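COG0778: Nitroreductase (Streptococcus pneumoniae, PDB 2B67) binds flavin mononucleotide and, as a nitroreductase family member, probably catalyses flavin-dependent oxidation of NADH with transfer of the electrons to an acceptor. Local coordinates at residues A75-I79 with I180-Y184. Residues are numbered along the deposited sequence; the frame is centred on the assembly and turned at random.
Sequences APVTI and ITVGY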
loop_
_atom_site.group_PDB
_atom_site.type_symbol
_atom_site.label_atom_id
_atom_site.label_comp_id
_atom_site.label_asym_id
_atom_site.label_seq_id
_atom_site.Cartn_x
_atom_site.Cartn_y
_atom_site.Cartn_z
ATOM N N ALA A 75 3.100 -22.259 6.549
ATOM C CA ALA A 75 2.304 -21.246 7.245
ATOM C C ALA A 75 0.913 -21.790 7.586
ATOM O O ALA A 75 0.250 -22.359 6.737
ATOM C CB ALA A 75 2.210 -19.958 6.443
ATOM N N PRO A 76 0.481 -21.635 8.857
ATOM C CA PRO A 76 -0.835 -22.184 9.233
ATOM C C PRO A 76 -1.943 -21.553 8.366
ATOM O O PRO A 76 -2.966 -22.185 8.086
ATOM C CB PRO A 76 -0.984 -21.754 10.697
ATOM C CG PRO A 76 0.351 -21.417 11.168
ATOM C CD PRO A 76 1.158 -20.967 9.998
ATOM N N VAL A 77 -1.719 -20.307 7.946
ATOM C CA VAL A 77 -2.704 -19.557 7.179
ATOM C C VAL A 77 -1.979 -18.796 6.086
ATOM O O VAL A 77 -0.888 -18.288 6.317
ATOM C CB VAL A 77 -3.478 -18.531 8.077
ATOM C CG1 VAL A 77 -4.442 -17.656 7.240
ATOM C CG2 VAL A 77 -4.212 -19.235 9.167
ATOM N N THR A 78 -2.615 -18.707 4.918
ATOM C CA THR A 78 -2.209 -17.798 3.853
ATOM C C THR A 78 -3.447 -17.033 3.400
ATOM O O THR A 78 -4.517 -17.598 3.214
ATOM C CB THR A 78 -1.576 -18.505 2.639
ATOM O OG1 THR A 78 -0.363 -19.145 3.041
ATOM C CG2 THR A 78 -1.259 -17.472 1.483
ATOM N N ILE A 79 -3.286 -15.728 3.262
ATOM C CA ILE A 79 -4.380 -14.869 2.867
ATOM C C ILE A 79 -4.025 -14.482 1.474
ATOM O O ILE A 79 -2.986 -13.844 1.266
ATOM C CB ILE A 79 -4.485 -13.608 3.765
ATOM C CG1 ILE A 79 -4.878 -14.005 5.186
ATOM C CG2 ILE A 79 -5.522 -12.656 3.192
ATOM C CD1 ILE A 79 -4.578 -12.959 6.259
ATOM N N ILE A 180 -0.185 -13.474 1.461
ATOM C CA ILE A 180 0.323 -13.053 2.757
ATOM C C ILE A 180 0.295 -14.276 3.630
ATOM O O ILE A 180 -0.800 -14.714 4.026
ATOM C CB ILE A 180 -0.612 -12.036 3.483
ATOM C CG1 ILE A 180 -1.261 -11.032 2.519
ATOM C CG2 ILE A 180 0.120 -11.410 4.672
ATOM C CD1 ILE A 180 -0.535 -9.845 2.287
ATOM N N THR A 181 1.464 -14.820 3.945
ATOM C CA THR A 181 1.517 -15.930 4.891
ATOM C C THR A 181 1.330 -15.422 6.306
ATOM O O THR A 181 1.765 -14.324 6.641
ATOM C CB THR A 181 2.828 -16.691 4.804
ATOM O OG1 THR A 181 3.922 -15.764 4.925
ATOM C CG2 THR A 181 2.892 -17.477 3.432
ATOM N N VAL A 182 0.682 -16.229 7.137
ATOM C CA VAL A 182 0.339 -15.791 8.496
ATOM C C VAL A 182 0.700 -16.868 9.494
ATOM O O VAL A 182 0.360 -18.039 9.306
ATOM C CB VAL A 182 -1.143 -15.399 8.617
ATOM C CG1 VAL A 182 -1.401 -14.800 10.005
ATOM C CG2 VAL A 182 -1.493 -14.335 7.529
ATOM N N GLY A 183 1.441 -16.484 10.520
ATOM C CA GLY A 183 1.821 -17.435 11.542
ATOM C C GLY A 183 2.731 -16.832 12.567
ATOM O O GLY A 183 3.213 -15.703 12.428
ATOM N N TYR A 184 2.994 -17.606 13.611
ATOM C CA TYR A 184 3.940 -17.191 14.627
ATOM C C TYR A 184 5.334 -17.583 14.201
ATOM O O TYR A 184 5.527 -18.643 13.596
ATOM C CB TYR A 184 3.549 -17.830 15.953
ATOM C CG TYR A 184 2.221 -17.326 16.435
ATOM C CD1 TYR A 184 1.042 -18.009 16.132
ATOM C CD2 TYR A 184 2.136 -16.142 17.174
ATOM C CE1 TYR A 184 -0.194 -17.542 16.601
ATOM C CE2 TYR A 184 0.913 -15.673 17.634
ATOM C CZ TYR A 184 -0.246 -16.371 17.342
ATOM O OH TYR A 184 -1.469 -15.899 17.785
#
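I79 and I180 face each other as an antiparallel hydrogen-bonded pair, gripped by two backbone bonds: I79 N to I180 O (2.8 Å, nearly straight at 170°) and I180 N to I79 O (2.8 Å). At the next hydrogen-bonded pair, V77 with V182, V182 N gives a short bond to V77 O (2.7 Å), while the return bond from V77 N to V182 O is weak, stretched to 3.4 Å where strand 77-84 begins after P76. P76 puts its CD in front of the same oxygen, 3.1 Å from V182 O.

The side chain of I79 runs along the face that carries V77, I180 and V182. Its CB lies beside I180 CB and I180 O; CG1, set anti to the carbonyl carbon (chi1 -67°), leads away from I180 and just reaches V182 CG2; CD1 then ends on that methyl at 3.6 Å, the two side chains crossing at a slant. V77 CB packs against V182 CB. Helix 124-148 packs on this face, with L142 on both isoleucines, V143 on I180 and L146 on V182.

On the other face T78 and T181 lie side by side as a non-hydrogen-bonded pair, OG1 of T78 touching CG2 of T181 at 3.7 Å. The methyl of A75 comes in beside T181 CB, and V72 of helix 68-74 touches both threonines. With helices packed on both faces, this pairing of the two inner strands is the centre of the four-stranded antiparallel sheet in the alpha-beta sandwich of FMN-dependent nitroreductases, the side chain of I180 lying about 8 Å from a bound flavin.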